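Local coordinates for Endoglucanase(Endo-1,4-beta-glucanase)protein (Pseudomonas stutzeri, PDB 6R2J), which probably hydrolyses beta-1,4-glycosidic bonds of cellulose as a family 5 endoglucanase, and binds cellobiose in a pocket of its barrel, at residues K45-D49 against Q50-L54; A118-S121 against V122-L126; A158-D161 against A162-V166; Q306-L309 against M310-H313. All blocks are in the same frame, centred on the assembly; numbering follows the deposited sequence. Where two conformers were deposited one is given.

How the contacts relate
The four contacts follow one another along the chain; none nests in or crosses another, and each joins neighbouring turns of one piece of chain. Contact 1 ends helix 41-49 and leads into strand 54-59 of the barrel. Contact 2 lies within helix 116-130, and contact 3 within helix 152-166, which connects strands 136-140 and 171-175. Contact 4 lies on helix 305-311, the last helix of the chain. They form two pairs. Contacts 2 and 3 have centres about 8 Å apart and share the R124-E165 salt bridge. Contacts 1 and 4, centres about 12 Å apart, meet where M307 packs on Y46, Y47 and I52. Contacts 2 and 4 lie on opposite sides of the chain's centre.

Contact 1: K45-D49 against Q50-L54; sequences KYYAD and QGIRL
The carbonyl O of Y47 receives two backbone N-H groups. The N-H of I52 reaches Y47 O at 3.0 Å, and that of Q50 makes a weak bond to it. Q50 N also bonds to Y46 O, so its one hydrogen is shared. G51 N reaches A48 O at 2.9 Å. The side chain of Q50 bends back at chi2 (-67°) and crosses over the Y46 ring. Its CG sits over one face, 3.9 Å from the ring centroid, a CH-pi contact. Its amide is tilted 30° from the ring, with NE2 3.2 Å from Y46 CE1. The Y46 hydroxyl bonds to D303. With an alanine here, the Q50 chain would probably lose the ring face it lies on, and D303 would lose a hydroxyl partner. Y47 and I52 point the same way, side by side. I52 CD1 meets the edge of the Y47 ring at CD1, 3.7 Å away. Both side chains also touch V16 of strand 14-18. G51 has positive phi (85°) and is the C-prime residue. The paired bonds I52 N to Y47 O and G51 N to A48 O are those of a Schellman motif, which ends helix 41-49 before strand 54-59 of the TIM barrel.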
loop_
_atom_site.group_PDB
_atom_site.type_symbol
_atom_site.label_atom_id
_atom_site.label_comp_id
_atom_site.label_asym_id
_atom_site.label_seq_id
_atom_site.Cartn_x
_atom_site.Cartn_y
_atom_site.Cartn_z
ATOM N N LYS A 45 -18.036 -4.565 2.289
ATOM C CA LYS A 45 -19.239 -4.644 1.465
ATOM C C LYS A 45 -19.409 -3.389 0.614
ATOM O O LYS A 45 -19.713 -3.476 -0.584
ATOM C CB LYS A 45 -20.458 -4.837 2.371
ATOM C CG LYS A 45 -21.834 -5.005 1.681
ATOM C CD LYS A 45 -21.789 -5.871 0.453
ATOM C CE LYS A 45 -23.184 -6.219 -0.039
ATOM N NZ LYS A 45 -24.275 -5.570 0.706
ATOM N N TYR A 46 -19.245 -2.210 1.215
ATOM C CA TYR A 46 -19.351 -0.986 0.433
ATOM C C TYR A 46 -18.384 -1.004 -0.750
ATOM O O TYR A 46 -18.781 -0.758 -1.890
ATOM C CB TYR A 46 -19.104 0.250 1.299
ATOM C CG TYR A 46 -19.104 1.508 0.452
ATOM C CD1 TYR A 46 -20.277 2.020 -0.050
ATOM C CD2 TYR A 46 -17.916 2.151 0.124
ATOM C CE1 TYR A 46 -20.260 3.155 -0.861
ATOM C CE2 TYR A 46 -17.882 3.264 -0.657
ATOM C CZ TYR A 46 -19.049 3.770 -1.159
ATOM O OH TYR A 46 -19.015 4.892 -1.960
ATOM N N TYR A 47 -17.103 -1.268 -0.506
ATOM C CA TYR A 47 -16.140 -1.142 -1.603
ATOM C C TYR A 47 -16.333 -2.245 -2.624
ATOM O O TYR A 47 -16.251 -2.002 -3.825
ATOM C CB TYR A 47 -14.712 -1.046 -1.066
ATOM C CG TYR A 47 -14.520 0.264 -0.339
ATOM C CD1 TYR A 47 -14.313 1.468 -1.041
ATOM C CD2 TYR A 47 -14.613 0.316 1.034
ATOM C CE1 TYR A 47 -14.175 2.687 -0.373
ATOM C CE2 TYR A 47 -14.472 1.503 1.722
ATOM C CZ TYR A 47 -14.239 2.693 1.033
ATOM O OH TYR A 47 -14.088 3.859 1.758
ATOM N N ALA A 48 -16.654 -3.454 -2.175
ATOM C CA ALA A 48 -17.065 -4.492 -3.122
ATOM C C ALA A 48 -18.246 -4.027 -3.964
ATOM O O ALA A 48 -18.290 -4.254 -5.183
ATOM C CB ALA A 48 -17.464 -5.760 -2.367
ATOM N N ASP A 49 -19.230 -3.386 -3.332
ATOM C CA ASP A 49 -20.397 -2.938 -4.092
ATOM C C ASP A 49 -20.005 -1.942 -5.180
ATOM O O ASP A 49 -20.678 -1.838 -6.210
ATOM C CB ASP A 49 -21.436 -2.322 -3.149
ATOM C CG ASP A 49 -22.260 -3.365 -2.411
ATOM O OD1 ASP A 49 -22.094 -4.584 -2.660
ATOM O OD2 ASP A 49 -23.079 -2.958 -1.566
ATOM N N GLN A 50 -18.931 -1.199 -4.963
ATOM C CA GLN A 50 -18.415 -0.246 -5.931
ATOM C C GLN A 50 -17.501 -0.890 -6.966
ATOM O O GLN A 50 -16.930 -0.170 -7.790
ATOM C CB GLN A 50 -17.663 0.858 -5.184
ATOM C CG GLN A 50 -18.471 1.536 -4.081
ATOM C CD GLN A 50 -19.679 2.370 -4.603
ATOM O OE1 GLN A 50 -19.589 3.066 -5.631
ATOM N NE2 GLN A 50 -20.799 2.313 -3.872
ATOM N N GLY A 51 -17.370 -2.220 -6.967
ATOM C CA GLY A 51 -16.525 -2.903 -7.925
ATOM C C GLY A 51 -15.066 -3.000 -7.558
ATOM O O GLY A 51 -14.232 -3.270 -8.438
ATOM N N ILE A 52 -14.723 -2.755 -6.294
ATOM C CA ILE A 52 -13.334 -2.712 -5.837
ATOM C C ILE A 52 -13.057 -4.037 -5.155
ATOM O O ILE A 52 -13.755 -4.412 -4.202
ATOM C CB ILE A 52 -13.089 -1.550 -4.864
ATOM C CG1 ILE A 52 -13.204 -0.181 -5.532
ATOM C CG2 ILE A 52 -11.724 -1.642 -4.291
ATOM C CD1 ILE A 52 -13.196 0.982 -4.562
ATOM N N ARG A 53 -12.018 -4.725 -5.636
ATOM C CA ARG A 53 -11.605 -6.012 -5.107
ATOM C C ARG A 53 -10.202 -5.997 -4.513
ATOM O O ARG A 53 -9.732 -7.040 -4.035
ATOM C CB ARG A 53 -11.654 -7.047 -6.226
ATOM C CG ARG A 53 -13.032 -7.451 -6.618
ATOM C CD ARG A 53 -12.976 -8.746 -7.429
ATOM N NE ARG A 53 -14.303 -9.084 -7.907
ATOM C CZ ARG A 53 -15.040 -10.055 -7.402
ATOM N NH1 ARG A 53 -14.556 -10.819 -6.416
ATOM N NH2 ARG A 53 -16.253 -10.268 -7.894
ATOM N N LEU A 54 -9.529 -4.850 -4.525
ATOM C CA LEU A 54 -8.171 -4.706 -4.029
ATOM C C LEU A 54 -8.158 -3.776 -2.822
ATOM O O LEU A 54 -8.734 -2.681 -2.860
ATOM C CB LEU A 54 -7.273 -4.164 -5.150
ATOM C CG LEU A 54 -5.782 -3.943 -4.903
ATOM C CD1 LEU A 54 -5.131 -5.315 -4.748
ATOM C CD2 LEU A 54 -5.119 -3.110 -5.982
#

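Contact 2: A118-S121 against V122-L126; sequences AYAS and VWRKL
R124 leaves the helix with CB against two carbonyl oxygens of the previous turn, 3.4 Å from A120 O and slightly farther from S121 O. With chi1 at -163° and a bend at chi3 (-58°), the guanidinium turns back along the helix toward S121. A120 O lies over one of its faces. NE is held by E165 in a salt bridge. NH1 comes 3.5 Å from S121 CA, and a water in the guanidinium plane links NH1 weakly to S121 OG, which is 2.8 Å from the water. On another side of the helix, Y119 and W123 run side by side. The edge of the indole points at the face of the phenol ring in an offset edge-to-face pair, planes at 80°. W123 CD1 is 3.6 Å from Y119 CE1. Y119 OH and W123 NE1 both bond to the carbonyl O of I141. Were Y119 replaced by a leucine, the indole edge would probably lose the ring face it points at, and I141 O one of its two donors. Four backbone bonds, R124 N to A120 O among them, join the turns. At this turn the helix has an aromatic side, Y119 and W123, toward the barrel strands, and a polar side where the charge of R124 is probably balanced by E165.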
loop_
_atom_site.group_PDB
_atom_site.type_symbol
_atom_site.label_atom_id
_atom_site.label_comp_id
_atom_site.label_asym_id
_atom_site.label_seq_id
_atom_site.Cartn_x
_atom_site.Cartn_y
_atom_site.Cartn_z
ATOM N N ALA A 118 15.729 -9.243 13.540
ATOM C CA ALA A 118 14.472 -9.016 14.244
ATOM C C ALA A 118 13.327 -8.764 13.268
ATOM O O ALA A 118 12.193 -9.196 13.493
ATOM C CB ALA A 118 14.658 -7.845 15.202
ATOM N N TYR A 119 13.616 -8.033 12.201
ATOM C CA TYR A 119 12.666 -7.788 11.123
ATOM C C TYR A 119 12.358 -9.065 10.350
ATOM O O TYR A 119 11.194 -9.396 10.126
ATOM C CB TYR A 119 13.306 -6.716 10.252
ATOM C CG TYR A 119 12.510 -6.173 9.146
ATOM C CD1 TYR A 119 11.217 -5.721 9.344
ATOM C CD2 TYR A 119 13.057 -6.070 7.890
ATOM C CE1 TYR A 119 10.475 -5.211 8.302
ATOM C CE2 TYR A 119 12.321 -5.561 6.833
ATOM C CZ TYR A 119 11.022 -5.128 7.040
ATOM O OH TYR A 119 10.295 -4.612 5.966
ATOM N N ALA A 120 13.393 -9.797 9.917
ATOM C CA ALA A 120 13.170 -11.084 9.269
ATOM C C ALA A 120 12.261 -12.004 10.093
ATOM O O ALA A 120 11.344 -12.630 9.546
ATOM C CB ALA A 120 14.516 -11.744 8.997
ATOM N N SER A 121 12.507 -12.112 11.407
ATOM C CA SER A 121 11.736 -13.044 12.235
ATOM C C SER A 121 10.268 -12.645 12.289
ATOM O O SER A 121 9.380 -13.491 12.142
ATOM C CB SER A 121 12.307 -13.117 13.654
ATOM O OG SER A 121 11.377 -13.731 14.524
ATOM N N VAL A 122 9.996 -11.349 12.500
ATOM C CA VAL A 122 8.616 -10.900 12.607
ATOM C C VAL A 122 7.876 -11.205 11.315
ATOM O O VAL A 122 6.718 -11.614 11.341
ATOM C CB VAL A 122 8.485 -9.438 13.107
ATOM C CG1 VAL A 122 8.831 -8.440 12.054
ATOM C CG2 VAL A 122 7.073 -9.257 13.663
ATOM N N TRP A 123 8.555 -11.070 10.161
ATOM C CA TRP A 123 7.886 -11.365 8.896
ATOM C C TRP A 123 7.745 -12.871 8.700
ATOM O O TRP A 123 6.702 -13.362 8.250
ATOM C CB TRP A 123 8.599 -10.672 7.729
ATOM C CG TRP A 123 7.907 -9.365 7.411
ATOM C CD1 TRP A 123 8.437 -8.088 7.452
ATOM C CD2 TRP A 123 6.539 -9.213 7.039
ATOM N NE1 TRP A 123 7.463 -7.160 7.137
ATOM C CE2 TRP A 123 6.292 -7.821 6.879
ATOM C CE3 TRP A 123 5.485 -10.110 6.843
ATOM C CZ2 TRP A 123 5.041 -7.321 6.510
ATOM C CZ3 TRP A 123 4.231 -9.593 6.469
ATOM C CH2 TRP A 123 4.034 -8.216 6.293
ATOM N N ARG A 124 8.778 -13.618 9.073
ATOM C CA ARG A 124 8.640 -15.061 9.085
ATOM C C ARG A 124 7.470 -15.473 9.966
ATOM O O ARG A 124 6.634 -16.287 9.564
ATOM C CB ARG A 124 9.945 -15.703 9.547
ATOM C CG ARG A 124 9.988 -17.190 9.193
ATOM C CD ARG A 124 11.208 -17.898 9.761
ATOM N NE ARG A 124 12.478 -17.323 9.320
ATOM C CZ ARG A 124 13.230 -16.520 10.062
ATOM N NH1 ARG A 124 12.843 -16.188 11.279
ATOM N NH2 ARG A 124 14.366 -16.050 9.589
ATOM N N LYS A 125 7.392 -14.915 11.171
ATOM C CA LYS A 125 6.305 -15.267 12.077
ATOM C C LYS A 125 4.963 -14.825 11.523
ATOM O O LYS A 125 3.991 -15.577 11.611
ATOM C CB LYS A 125 6.530 -14.666 13.464
ATOM C CG LYS A 125 7.374 -15.505 14.398
ATOM C CD LYS A 125 7.314 -14.899 15.773
ATOM C CE LYS A 125 8.088 -15.700 16.794
ATOM N NZ LYS A 125 9.490 -15.215 16.863
ATOM N N LEU A 126 4.873 -13.604 10.975
ATOM C CA LEU A 126 3.613 -13.164 10.368
ATOM C C LEU A 126 3.213 -14.048 9.184
ATOM O O LEU A 126 2.031 -14.396 9.024
ATOM C CB LEU A 126 3.715 -11.705 9.924
ATOM C CG LEU A 126 3.795 -10.640 11.019
ATOM C CD1 LEU A 126 4.094 -9.289 10.428
ATOM C CD2 LEU A 126 2.494 -10.641 11.792
HETATM O O HOH W 1 11.219 -16.289 13.368
#

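Contact 3: A158-D161 against A162-V166; sequences AAVD and AIREV
Four backbone bonds join A158-D161 to A162-V166. I163 N bonds to A159 O at 2.8 Å and R164 N to V160 O at 2.9 Å. A162 N bonds to A158 O at 3.1 Å. The fourth, E165 N to D161 O, is weak, its N-H meeting the oxygen at only 124°. E165 N also bonds to A162 O and V166 N to I163 O, each three residues back.

Apolar contact across the segments is slight. V160 and R164 lie side by side and point the same way, with V160 CG1 4.1 Å from R164 CG. The R164 chain bends at chi2 (-74°), and its CG also rests 3.3 Å from V160 O. I163 CG1 is equally near A159 O. V160, I163 and R164 all touch I172 of strand 171-175, the strand that follows the helix in this beta-alpha-beta unit, while A159 and A162 face helix 116-130, where their small methyls allow close approach to Y119 and A120.

The charged groups use partners beyond the two segments. R164 NE forms a salt bridge with D196 and its NH1 bonds to the carbonyls of D167 and T170, while D161 OD1 bonds to Q157. E165 passes its CG 3.3 Å from D161 O. The carboxylate oxygens D161 OD2 and E165 OE2 stay 6.9 Å apart. Their like charges are therefore separated, and the charges of R164 and E165 are probably balanced by D196 and by R124 of helix 116-130.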
loop_
_atom_site.group_PDB
_atom_site.type_symbol
_atom_site.label_atom_id
_atom_site.label_comp_id
_atom_site.label_asym_id
_atom_site.label_seq_id
_atom_site.Cartn_x
_atom_site.Cartn_y
_atom_site.Cartn_z
ATOM N N ALA A 158 16.433 -9.204 3.878
ATOM C CA ALA A 158 16.322 -10.071 5.046
ATOM C C ALA A 158 14.886 -10.541 5.233
ATOM O O ALA A 158 14.646 -11.729 5.466
ATOM C CB ALA A 158 16.868 -9.362 6.286
ATOM N N ALA A 159 13.913 -9.634 5.082
ATOM C CA ALA A 159 12.511 -10.013 5.247
ATOM C C ALA A 159 12.052 -10.931 4.123
ATOM O O ALA A 159 11.306 -11.886 4.363
ATOM C CB ALA A 159 11.632 -8.765 5.314
ATOM N N VAL A 160 12.473 -10.653 2.882
ATOM C CA VAL A 160 12.064 -11.491 1.757
ATOM C C VAL A 160 12.598 -12.916 1.924
ATOM O O VAL A 160 11.854 -13.902 1.810
ATOM C CB VAL A 160 12.509 -10.880 0.410
ATOM C CG1 VAL A 160 12.339 -11.936 -0.685
ATOM C CG2 VAL A 160 11.756 -9.598 0.105
ATOM N N ASP A 161 13.896 -13.043 2.209
ATOM C CA ASP A 161 14.464 -14.372 2.423
ATOM C C ASP A 161 13.654 -15.126 3.463
ATOM O O ASP A 161 13.256 -16.275 3.248
ATOM C CB ASP A 161 15.932 -14.256 2.846
ATOM C CG ASP A 161 16.818 -13.712 1.739
ATOM O OD1 ASP A 161 16.393 -13.725 0.567
ATOM O OD2 ASP A 161 17.945 -13.269 2.032
ATOM N N ALA A 162 13.364 -14.465 4.582
ATOM C CA ALA A 162 12.649 -15.100 5.686
ATOM C C ALA A 162 11.238 -15.504 5.281
ATOM O O ALA A 162 10.786 -16.618 5.585
ATOM C CB ALA A 162 12.606 -14.161 6.892
ATOM N N ILE A 163 10.526 -14.608 4.593
ATOM C CA ILE A 163 9.171 -14.925 4.154
ATOM C C ILE A 163 9.174 -16.162 3.252
ATOM O O ILE A 163 8.293 -17.024 3.344
ATOM C CB ILE A 163 8.554 -13.712 3.426
ATOM C CG1 ILE A 163 8.124 -12.597 4.391
ATOM C CG2 ILE A 163 7.348 -14.166 2.553
ATOM C CD1 ILE A 163 7.748 -11.262 3.660
ATOM N N ARG A 164 10.143 -16.244 2.339
ATOM C CA ARG A 164 10.175 -17.315 1.354
ATOM C C ARG A 164 10.631 -18.624 1.958
ATOM O O ARG A 164 10.557 -19.654 1.274
ATOM C CB ARG A 164 11.066 -16.912 0.168
ATOM C CG ARG A 164 10.550 -15.679 -0.605
ATOM C CD ARG A 164 9.348 -16.111 -1.427
ATOM N NE ARG A 164 8.900 -15.103 -2.378
ATOM C CZ ARG A 164 7.667 -14.628 -2.415
ATOM N NH1 ARG A 164 6.747 -15.062 -1.569
ATOM N NH2 ARG A 164 7.349 -13.719 -3.305
ATOM N N GLU A 165 11.099 -18.592 3.216
ATOM C CA GLU A 165 11.386 -19.817 3.957
ATOM C C GLU A 165 10.100 -20.521 4.372
ATOM O O GLU A 165 10.095 -21.737 4.597
ATOM C CB GLU A 165 12.171 -19.493 5.230
ATOM C CG GLU A 165 13.589 -18.962 5.067
ATOM C CD GLU A 165 14.177 -18.507 6.437
ATOM O OE1 GLU A 165 13.839 -19.144 7.456
ATOM O OE2 GLU A 165 14.942 -17.512 6.517
ATOM N N VAL A 166 9.018 -19.767 4.513
ATOM C CA VAL A 166 7.744 -20.326 4.934
ATOM C C VAL A 166 6.652 -20.206 3.880
ATOM O O VAL A 166 5.692 -20.994 3.926
ATOM C CB VAL A 166 7.260 -19.736 6.281
ATOM C CG1 VAL A 166 8.286 -19.970 7.388
ATOM C CG2 VAL A 166 6.924 -18.278 6.130
#

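Contact 4: Q306-L309 against M310-H313; sequences QMEL and MRKH
R311 folds back over E308, and the two side chains run side by side. The R311 chain bends at chi3 (-66°), which lays the guanidinium over E308 CA, with that atom above its centre. NH2 comes 3.8 Å from E308 CG. The carboxylate and guanidinium planes are 65° apart, and E308 OE2 stays 4.3 Å from R311 NH2, beyond a salt bridge. A water fills in: it donates to E308 OE2 and accepts from R311 NH2, lying in the guanidinium plane. R311 NH1 has its own salt bridge to D303 and a weak bond to Q50. R311 CG lies 3.4 Å from M307 O.

The backbone bonds here include both four-residue and three-residue steps. M310 N bonds to Q306 O at 3.0 Å and weakly to M307 O. R311 N also bonds weakly to M307 O. These bonds lie on helix 305-311, which sits on the outside of the TIM barrel between helices 41-49 and 260-276. M307 packs on Y46 and Y47 of the first, and L309 and M310 on M266 of the second.

L309 O is approached by two side chains. K312 NZ makes a weak bond to it, and H313 CD2 lies 3.2 Å from L309 O. The K312 chain bends at chi3 and chi4, curling NZ back toward L309 O. A second water accepts from K312 N and NZ and donates to E308 O at 2.5 Å. K312 NZ forms a salt bridge with D267, and H313 NE2 bonds to the same carboxylate oxygen.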
loop_
_atom_site.group_PDB
_atom_site.type_symbol
_atom_site.label_atom_id
_atom_site.label_comp_id
_atom_site.label_asym_id
_atom_site.label_seq_id
_atom_site.Cartn_x
_atom_site.Cartn_y
_atom_site.Cartn_z
ATOM N N GLN A 306 -14.321 11.332 -4.997
ATOM C CA GLN A 306 -13.203 10.521 -5.450
ATOM C C GLN A 306 -13.649 9.124 -5.836
ATOM O O GLN A 306 -13.049 8.512 -6.735
ATOM C CB GLN A 306 -12.124 10.443 -4.367
ATOM C CG GLN A 306 -11.598 11.802 -3.889
ATOM C CD GLN A 306 -12.333 12.315 -2.660
ATOM O OE1 GLN A 306 -13.495 12.000 -2.453
ATOM N NE2 GLN A 306 -11.650 13.118 -1.840
ATOM N N MET A 307 -14.669 8.580 -5.167
ATOM C CA MET A 307 -15.234 7.313 -5.624
ATOM C C MET A 307 -15.866 7.477 -7.003
ATOM O O MET A 307 -15.625 6.676 -7.910
ATOM C CB MET A 307 -16.237 6.798 -4.583
ATOM C CG MET A 307 -16.841 5.423 -4.838
ATOM S SD MET A 307 -15.687 4.117 -5.181
ATOM C CE MET A 307 -15.117 3.718 -3.526
ATOM N N GLU A 308 -16.651 8.531 -7.196
ATOM C CA GLU A 308 -17.249 8.775 -8.499
ATOM C C GLU A 308 -16.191 8.960 -9.582
ATOM O O GLU A 308 -16.388 8.520 -10.719
ATOM C CB GLU A 308 -18.190 9.976 -8.390
ATOM C CG GLU A 308 -19.329 9.759 -7.381
ATOM C CD GLU A 308 -20.350 10.879 -7.405
ATOM O OE1 GLU A 308 -19.956 12.025 -7.721
ATOM O OE2 GLU A 308 -21.539 10.611 -7.101
ATOM N N LEU A 309 -15.054 9.571 -9.248
ATOM C CA LEU A 309 -14.008 9.726 -10.256
ATOM C C LEU A 309 -13.321 8.400 -10.562
ATOM O O LEU A 309 -12.877 8.182 -11.694
ATOM C CB LEU A 309 -12.999 10.789 -9.814
ATOM C CG LEU A 309 -11.953 11.078 -10.879
ATOM C CD1 LEU A 309 -11.905 12.493 -11.396
ATOM C CD2 LEU A 309 -10.591 10.696 -10.290
ATOM N N MET A 310 -13.214 7.519 -9.562
ATOM C CA MET A 310 -12.547 6.240 -9.762
ATOM C C MET A 310 -13.324 5.365 -10.734
ATOM O O MET A 310 -12.729 4.608 -11.503
ATOM C CB MET A 310 -12.415 5.510 -8.422
ATOM C CG MET A 310 -11.262 5.934 -7.519
ATOM S SD MET A 310 -11.069 4.680 -6.157
ATOM C CE MET A 310 -10.910 3.199 -7.126
ATOM N N ARG A 311 -14.651 5.438 -10.704
ATOM C CA ARG A 311 -15.455 4.418 -11.373
ATOM C C ARG A 311 -15.176 4.320 -12.872
ATOM O O ARG A 311 -15.225 3.211 -13.430
ATOM C CB ARG A 311 -16.939 4.634 -11.078
ATOM C CG ARG A 311 -17.306 4.243 -9.662
ATOM C CD ARG A 311 -18.776 3.957 -9.534
ATOM N NE ARG A 311 -19.585 5.158 -9.751
ATOM C CZ ARG A 311 -20.249 5.801 -8.798
ATOM N NH1 ARG A 311 -20.173 5.354 -7.547
ATOM N NH2 ARG A 311 -21.013 6.860 -9.105
ATOM N N LYS A 312 -14.900 5.446 -13.550
ATOM C CA LYS A 312 -14.667 5.354 -14.988
ATOM C C LYS A 312 -13.444 4.516 -15.315
ATOM O O LYS A 312 -13.323 4.045 -16.457
ATOM C CB LYS A 312 -14.572 6.738 -15.639
ATOM C CG LYS A 312 -13.210 7.390 -15.616
ATOM C CD LYS A 312 -13.193 8.763 -16.340
ATOM C CE LYS A 312 -14.204 9.784 -15.738
ATOM N NZ LYS A 312 -14.096 10.088 -14.244
ATOM N N HIS A 313 -12.552 4.293 -14.332
ATOM C CA HIS A 313 -11.247 3.678 -14.565
ATOM C C HIS A 313 -11.119 2.219 -14.131
ATOM O O HIS A 313 -10.084 1.613 -14.411
ATOM C CB HIS A 313 -10.124 4.489 -13.895
ATOM C CG HIS A 313 -10.124 5.937 -14.266
ATOM N ND1 HIS A 313 -9.749 6.391 -15.512
ATOM C CD2 HIS A 313 -10.473 7.035 -13.554
ATOM C CE1 HIS A 313 -9.885 7.706 -15.554
ATOM N NE2 HIS A 313 -10.316 8.119 -14.376
HETATM O O HOH W 2 -15.816 7.978 -13.140
HETATM O O HOH W 3 -22.689 7.781 -6.971
#